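PDB 3JU0: phage integrase from Pectobacterium atrosepticum, which probably binds arm-type DNA sites through the N-terminal domain described here, as part of a tyrosine recombinase thought to carry out DNA integration. Local coordinates for residues 59-70 with 85-93. Numbering follows the deposited sequence.
Sequences VSLADARQRRDE and KQADNKTIQ
The capping box at the start of helix 61-76 also binds residues 85-93 of this arm-type binding domain: its Asp63 accepts from Ile92 N. One turn later Arg67 donates to Asn89 O. Within the box, Asp63 N donates to Ser60 OG, and Ser60 N donates to Asp63 OD2 on its anti side (2.9 Å). The other oxygen, Asp63 OD1, takes Ile92 N on its syn side at 2.8 Å (155°). Water 1 links Asp63 OD2 to Gln93 N. The carboxylate thus binds backbone N-H groups at the starts of two helices. Ile92 CD1 lies against Ala62 CB at 3.7 Å.

Arg67 runs extended from CG to NE, which carries its guanidinium to the backbone carbonyls of Gln86 and Asn89. Its NH2 donates to Asn89 O at 3.0 Å, a bent bond (137°), while NH1 reaches Leu53 O of strand 47-56. Gln86 O sits over the centre of one guanidinium face, 3.5 Å from CZ, and Val59 CG2 covers the opposite face near the rim. Gln86 O also accepts from Asn89 N and from Asn89 ND2 (3.1 Å), which limits rotation of the Asn89 amide. Thr91 N-caps helix 92-95 through Glu94 N. The contact joins two helix N-termini: the capping-box aspartate of one accepts the first backbone N-H of the other.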
ATOM      1  N   VAL A  59       3.859  -8.170  -2.650  1.00 18.56           N
ATOM      2  CA  VAL A  59       3.730  -6.898  -3.339  1.00 18.31           C
ATOM      3  C   VAL A  59       4.989  -6.074  -2.999  1.00 18.47           C
ATOM      4  O   VAL A  59       5.244  -5.721  -1.865  1.00 19.49           O
ATOM      5  CB  VAL A  59       2.441  -6.204  -2.842  1.00 18.68           C
ATOM      6  CG1 VAL A  59       2.306  -4.816  -3.468  1.00 20.44           C
ATOM      7  CG2 VAL A  59       1.194  -7.092  -3.107  1.00 20.70           C
ATOM      8  N   SER A  60       5.749  -5.744  -4.010  1.00 18.71           N
ATOM      9  CA  SER A  60       6.959  -4.942  -3.839  1.00 18.72           C
ATOM     10  C   SER A  60       6.651  -3.460  -3.683  1.00 17.43           C
ATOM     11  O   SER A  60       5.514  -3.047  -3.863  1.00 17.97           O
ATOM     12  CB  SER A  60       7.870  -5.039  -5.025  1.00 22.59           C
ATOM     13  OG  SER A  60       7.344  -4.463  -6.203  1.00 21.97           O
ATOM     14  N   LEU A  61       7.633  -2.675  -3.357  1.00 19.02           N
ATOM     15  CA  LEU A  61       7.452  -1.238  -3.304  1.00 19.31           C
ATOM     16  C   LEU A  61       6.987  -0.657  -4.648  1.00 19.92           C
ATOM     17  O   LEU A  61       6.029   0.122  -4.694  1.00 20.12           O
ATOM     18  CB  LEU A  61       8.801  -0.599  -2.872  1.00 20.15           C
ATOM     19  CG  LEU A  61       8.859   0.938  -2.917  1.00 21.34           C
ATOM     20  CD1 LEU A  61       7.817   1.644  -2.066  1.00 20.95           C
ATOM     21  CD2 LEU A  61      10.243   1.463  -2.510  1.00 23.63           C
ATOM     22  N   ALA A  62       7.600  -1.101  -5.726  1.00 21.48           N
ATOM     23  CA  ALA A  62       7.137  -0.695  -7.057  1.00 20.98           C
ATOM     24  C   ALA A  62       5.700  -1.104  -7.324  1.00 21.13           C
ATOM     25  O   ALA A  62       4.890  -0.326  -7.896  1.00 21.63           O
ATOM     26  CB  ALA A  62       8.050  -1.203  -8.119  1.00 24.24           C
ATOM     27  N   ASP A  63       5.355  -2.341  -6.984  1.00 20.01           N
ATOM     28  CA  ASP A  63       4.008  -2.811  -7.127  1.00 20.37           C
ATOM     29  C   ASP A  63       3.000  -1.968  -6.289  1.00 17.62           C
ATOM     30  O   ASP A  63       1.912  -1.609  -6.741  1.00 18.23           O
ATOM     31  CB  ASP A  63       3.872  -4.245  -6.657  1.00 21.23           C
ATOM     32  CG  ASP A  63       4.627  -5.283  -7.453  1.00 26.60           C
ATOM     33  OD1 ASP A  63       4.706  -5.172  -8.703  1.00 28.45           O
ATOM     34  OD2 ASP A  63       5.028  -6.319  -6.766  1.00 25.93           O
ATOM     35  N   ALA A  64       3.385  -1.616  -5.081  1.00 17.38           N
ATOM     36  CA  ALA A  64       2.563  -0.842  -4.199  1.00 16.40           C
ATOM     37  C   ALA A  64       2.311   0.566  -4.762  1.00 16.61           C
ATOM     38  O   ALA A  64       1.196   1.044  -4.732  1.00 16.54           O
ATOM     39  CB  ALA A  64       3.158  -0.750  -2.827  1.00 17.07           C
ATOM     40  N   ARG A  65       3.342   1.179  -5.313  1.00 17.08           N
ATOM     41  CA  ARG A  65       3.204   2.495  -5.980  1.00 17.81           C
ATOM     42  C   ARG A  65       2.280   2.367  -7.178  1.00 16.80           C
ATOM     43  O   ARG A  65       1.472   3.290  -7.410  1.00 18.27           O
ATOM     44  CB  ARG A  65       4.567   3.094  -6.328  1.00 18.23           C
ATOM     45  CG  ARG A  65       5.396   3.459  -5.158  1.00 19.78           C
ATOM     46  CD  ARG A  65       6.774   3.898  -5.514  1.00 21.77           C
ATOM     47  NE  ARG A  65       7.484   4.419  -4.373  1.00 22.58           N
ATOM     48  CZ  ARG A  65       8.802   4.484  -4.284  1.00 25.37           C
ATOM     49  NH1 ARG A  65       9.559   4.015  -5.249  1.00 28.96           N
ATOM     50  NH2 ARG A  65       9.326   4.978  -3.202  1.00 27.29           N
ATOM     51  N   GLN A  66       2.331   1.256  -7.917  1.00 18.78           N
ATOM     52  CA  GLN A  66       1.414   1.059  -9.049  1.00 18.42           C
ATOM     53  C   GLN A  66      -0.014   0.952  -8.588  1.00 17.57           C
ATOM     54  O   GLN A  66      -0.948   1.534  -9.199  1.00 18.70           O
ATOM     55  CB  GLN A  66       1.848  -0.214  -9.822  1.00 20.84           C
ATOM     56  CG  GLN A  66       0.918  -0.632 -10.901  1.00 25.29           C
ATOM     57  CD  GLN A  66       0.793   0.366 -11.978  1.00 35.37           C
ATOM     58  OE1 GLN A  66      -0.240   0.384 -12.681  1.00 46.02           O
ATOM     59  NE2 GLN A  66       1.801   1.224 -12.144  1.00 38.43           N
ATOM     60  N   ARG A  67      -0.224   0.229  -7.491  1.00 16.07           N
ATOM     61  CA  ARG A  67      -1.575   0.062  -6.925  1.00 15.83           C
ATOM     62  C   ARG A  67      -2.093   1.372  -6.340  1.00 16.18           C
ATOM     63  O   ARG A  67      -3.258   1.701  -6.467  1.00 17.23           O
ATOM     64  CB  ARG A  67      -1.626  -1.040  -5.859  1.00 16.81           C
ATOM     65  CG  ARG A  67      -1.365  -2.460  -6.476  1.00 17.96           C
ATOM     66  CD  ARG A  67      -1.419  -3.503  -5.439  1.00 18.38           C
ATOM     67  NE  ARG A  67      -1.140  -4.791  -6.130  1.00 20.84           N
ATOM     68  CZ  ARG A  67      -1.446  -5.976  -5.629  1.00 18.51           C
ATOM     69  NH1 ARG A  67      -1.974  -6.054  -4.407  1.00 18.34           N
ATOM     70  NH2 ARG A  67      -1.235  -7.089  -6.341  1.00 21.32           N
ATOM     71  N   ARG A  68      -1.188   2.147  -5.749  1.00 15.65           N
ATOM     72  CA  ARG A  68      -1.538   3.523  -5.297  1.00 16.65           C
ATOM     73  C   ARG A  68      -2.029   4.334  -6.493  1.00 16.48           C
ATOM     74  O   ARG A  68      -3.027   5.005  -6.430  1.00 17.18           O
ATOM     75  CB  ARG A  68      -0.263   4.172  -4.703  1.00 17.08           C
ATOM     76  CG  ARG A  68      -0.376   5.647  -4.394  1.00 19.13           C
ATOM     77  CD  ARG A  68       1.002   6.270  -4.448  1.00 20.59           C
ATOM     78  NE  ARG A  68       1.544   6.374  -5.783  1.00 24.32           N
ATOM     79  CZ  ARG A  68       2.795   6.744  -6.094  1.00 25.26           C
ATOM     80  NH1 ARG A  68       3.696   6.938  -5.161  1.00 26.24           N
ATOM     81  NH2 ARG A  68       3.152   6.844  -7.357  1.00 28.32           N
ATOM     82  N   ASP A  69      -1.276   4.281  -7.577  1.00 17.06           N
ATOM     83  CA  ASP A  69      -1.625   5.028  -8.775  1.00 17.97           C
ATOM     84  C   ASP A  69      -3.033   4.622  -9.254  1.00 16.05           C
ATOM     85  O   ASP A  69      -3.856   5.452  -9.639  1.00 17.98           O
ATOM     86  CB  ASP A  69      -0.565   4.840  -9.869  1.00 19.10           C
ATOM     87  CG  ASP A  69       0.690   5.557  -9.584  1.00 22.96           C
ATOM     88  OD1 ASP A  69       1.702   5.257 -10.262  1.00 26.46           O
ATOM     89  OD2 ASP A  69       0.698   6.417  -8.674  1.00 25.25           O
ATOM     90  N   GLU A  70      -3.286   3.323  -9.335  1.00 17.28           N
ATOM     91  CA  GLU A  70      -4.587   2.832  -9.756  1.00 18.11           C
ATOM     92  C   GLU A  70      -5.723   3.291  -8.850  1.00 17.41           C
ATOM     93  O   GLU A  70      -6.787   3.664  -9.317  1.00 18.28           O
ATOM     94  CB  GLU A  70      -4.561   1.351  -9.956  1.00 19.45           C
ATOM     95  CG  GLU A  70      -3.665   0.943 -11.081  1.00 23.09           C
ATOM     96  CD  GLU A  70      -4.043   1.528 -12.438  1.00 30.31           C
ATOM     97  OE1 GLU A  70      -3.155   2.031 -13.147  1.00 35.35           O
ATOM     98  OE2 GLU A  70      -5.244   1.537 -12.777  1.00 37.85           O
ATOM     99  N   LYS A  85     -10.799  -5.172  -6.437  1.00 23.72           N
ATOM    100  CA  LYS A  85      -9.985  -6.325  -6.030  1.00 24.58           C
ATOM    101  C   LYS A  85      -8.536  -6.004  -6.313  1.00 23.70           C
ATOM    102  O   LYS A  85      -8.138  -5.994  -7.447  1.00 24.36           O
ATOM    103  CB  LYS A  85     -10.408  -7.605  -6.804  1.00 26.38           C
ATOM    104  CG  LYS A  85      -9.533  -8.825  -6.472  1.00 29.24           C
ATOM    105  CD  LYS A  85     -10.074 -10.068  -7.209  1.00 36.19           C
ATOM    106  CE  LYS A  85     -10.827 -10.865  -6.258  1.00 42.68           C
ATOM    107  NZ  LYS A  85      -9.756 -11.549  -5.469  1.00 46.52           N
ATOM    108  N   GLN A  86      -7.739  -5.777  -5.272  1.00 23.12           N
ATOM    109  CA  GLN A  86      -6.381  -5.295  -5.511  1.00 24.54           C
ATOM    110  C   GLN A  86      -5.543  -6.293  -6.261  1.00 26.74           C
ATOM    111  O   GLN A  86      -4.655  -5.931  -7.006  1.00 26.82           O
ATOM    112  CB  GLN A  86      -5.678  -4.937  -4.176  1.00 24.36           C
ATOM    113  CG  GLN A  86      -6.207  -3.721  -3.476  1.00 24.15           C
ATOM    114  CD  GLN A  86      -6.124  -2.465  -4.321  1.00 22.87           C
ATOM    115  OE1 GLN A  86      -7.076  -1.640  -4.316  1.00 29.56           O
ATOM    116  NE2 GLN A  86      -5.099  -2.354  -5.104  1.00 23.90           N
ATOM    117  N   ALA A  87      -5.796  -7.568  -6.017  1.00 26.89           N
ATOM    118  CA  ALA A  87      -5.096  -8.621  -6.724  1.00 30.55           C
ATOM    119  C   ALA A  87      -5.228  -8.624  -8.228  1.00 32.00           C
ATOM    120  O   ALA A  87      -4.404  -9.197  -8.944  1.00 33.58           O
ATOM    121  CB  ALA A  87      -5.489  -9.966  -6.152  1.00 31.60           C
ATOM    122  N   ASP A  88      -6.247  -7.959  -8.747  1.00 32.58           N
ATOM    123  CA  ASP A  88      -6.338  -7.841 -10.188  1.00 34.29           C
ATOM    124  C   ASP A  88      -5.216  -6.990 -10.786  1.00 33.22           C
ATOM    125  O   ASP A  88      -4.962  -7.007 -12.013  1.00 35.24           O
ATOM    126  CB  ASP A  88      -7.729  -7.296 -10.516  1.00 34.64           C
ATOM    127  CG  ASP A  88      -8.783  -8.388 -10.488  1.00 40.11           C
ATOM    128  OD1 ASP A  88      -8.407  -9.567 -10.351  1.00 44.55           O
ATOM    129  OD2 ASP A  88      -9.980  -8.070 -10.607  1.00 42.99           O
ATOM    130  N   ASN A  89      -4.533  -6.210  -9.935  1.00 33.01           N
ATOM    131  CA  ASN A  89      -3.313  -5.555 -10.325  1.00 31.92           C
ATOM    132  C   ASN A  89      -2.143  -6.524 -10.317  1.00 33.04           C
ATOM    133  O   ASN A  89      -1.588  -6.842  -9.281  1.00 33.21           O
ATOM    134  CB  ASN A  89      -2.978  -4.438  -9.335  1.00 30.70           C
ATOM    135  CG  ASN A  89      -3.944  -3.293  -9.398  1.00 31.95           C
ATOM    136  OD1 ASN A  89      -3.952  -2.519 -10.372  1.00 37.36           O
ATOM    137  ND2 ASN A  89      -4.692  -3.121  -8.340  1.00 32.66           N
ATOM    138  N   LYS A  90      -1.780  -7.051 -11.463  1.00 34.85           N
ATOM    139  CA  LYS A  90      -0.715  -8.059 -11.469  1.00 36.08           C
ATOM    140  C   LYS A  90       0.581  -7.440 -11.011  1.00 35.21           C
ATOM    141  O   LYS A  90       0.909  -6.267 -11.335  1.00 36.76           O
ATOM    142  CB  LYS A  90      -0.533  -8.665 -12.869  1.00 37.10           C
ATOM    143  CG  LYS A  90      -1.750  -9.382 -13.354  1.00 39.53           C
ATOM    144  N   THR A  91       1.353  -8.205 -10.260  1.00 33.35           N
ATOM    145  CA  THR A  91       2.609  -7.688  -9.760  1.00 32.83           C
ATOM    146  C   THR A  91       3.720  -7.894 -10.772  1.00 33.96           C
ATOM    147  O   THR A  91       3.575  -8.626 -11.759  1.00 34.22           O
ATOM    148  CB  THR A  91       3.054  -8.387  -8.475  1.00 31.49           C
ATOM    149  OG1 THR A  91       3.261  -9.787  -8.766  1.00 32.49           O
ATOM    150  CG2 THR A  91       2.063  -8.208  -7.366  1.00 31.19           C
ATOM    151  N   ILE A  92       4.822  -7.226 -10.552  1.00 35.82           N
ATOM    152  CA  ILE A  92       5.897  -7.308 -11.532  1.00 39.07           C
ATOM    153  C   ILE A  92       6.350  -8.772 -11.712  1.00 40.98           C
ATOM    154  O   ILE A  92       6.524  -9.256 -12.869  1.00 41.52           O
ATOM    155  CB  ILE A  92       7.076  -6.361 -11.173  1.00 39.88           C
ATOM    156  CG1 ILE A  92       6.681  -4.877 -11.291  1.00 41.96           C
ATOM    157  CG2 ILE A  92       8.244  -6.717 -12.084  1.00 40.31           C
ATOM    158  CD1 ILE A  92       7.627  -3.919 -10.585  1.00 43.81           C
ATOM    159  N   GLN A  93       6.526  -9.486 -10.592  1.00 40.82           N
ATOM    160  CA  GLN A  93       6.832 -10.925 -10.608  1.00 42.01           C
ATOM    161  C   GLN A  93       5.778 -11.817 -11.242  1.00 42.43           C
ATOM    162  O   GLN A  93       6.129 -12.792 -11.920  1.00 42.95           O
ATOM    163  CB  GLN A  93       7.010 -11.464  -9.204  1.00 41.46           C
TER
HETATM  164  O   HOH W   1       6.620  -8.113  -7.845  1.00 37.28           O
HETATM  165  O   HOH W   2       3.045  -3.906 -10.533  1.00 38.62           O
HETATM  166  O   HOH W   3      -5.291  -0.237  -6.698  1.00 26.16           O
HETATM  167  O   HOH W   4       0.631  -4.710  -8.431  1.00 31.08           O
HETATM  168  O   HOH W   5      -6.025  -1.552 -12.133  1.00 41.97           O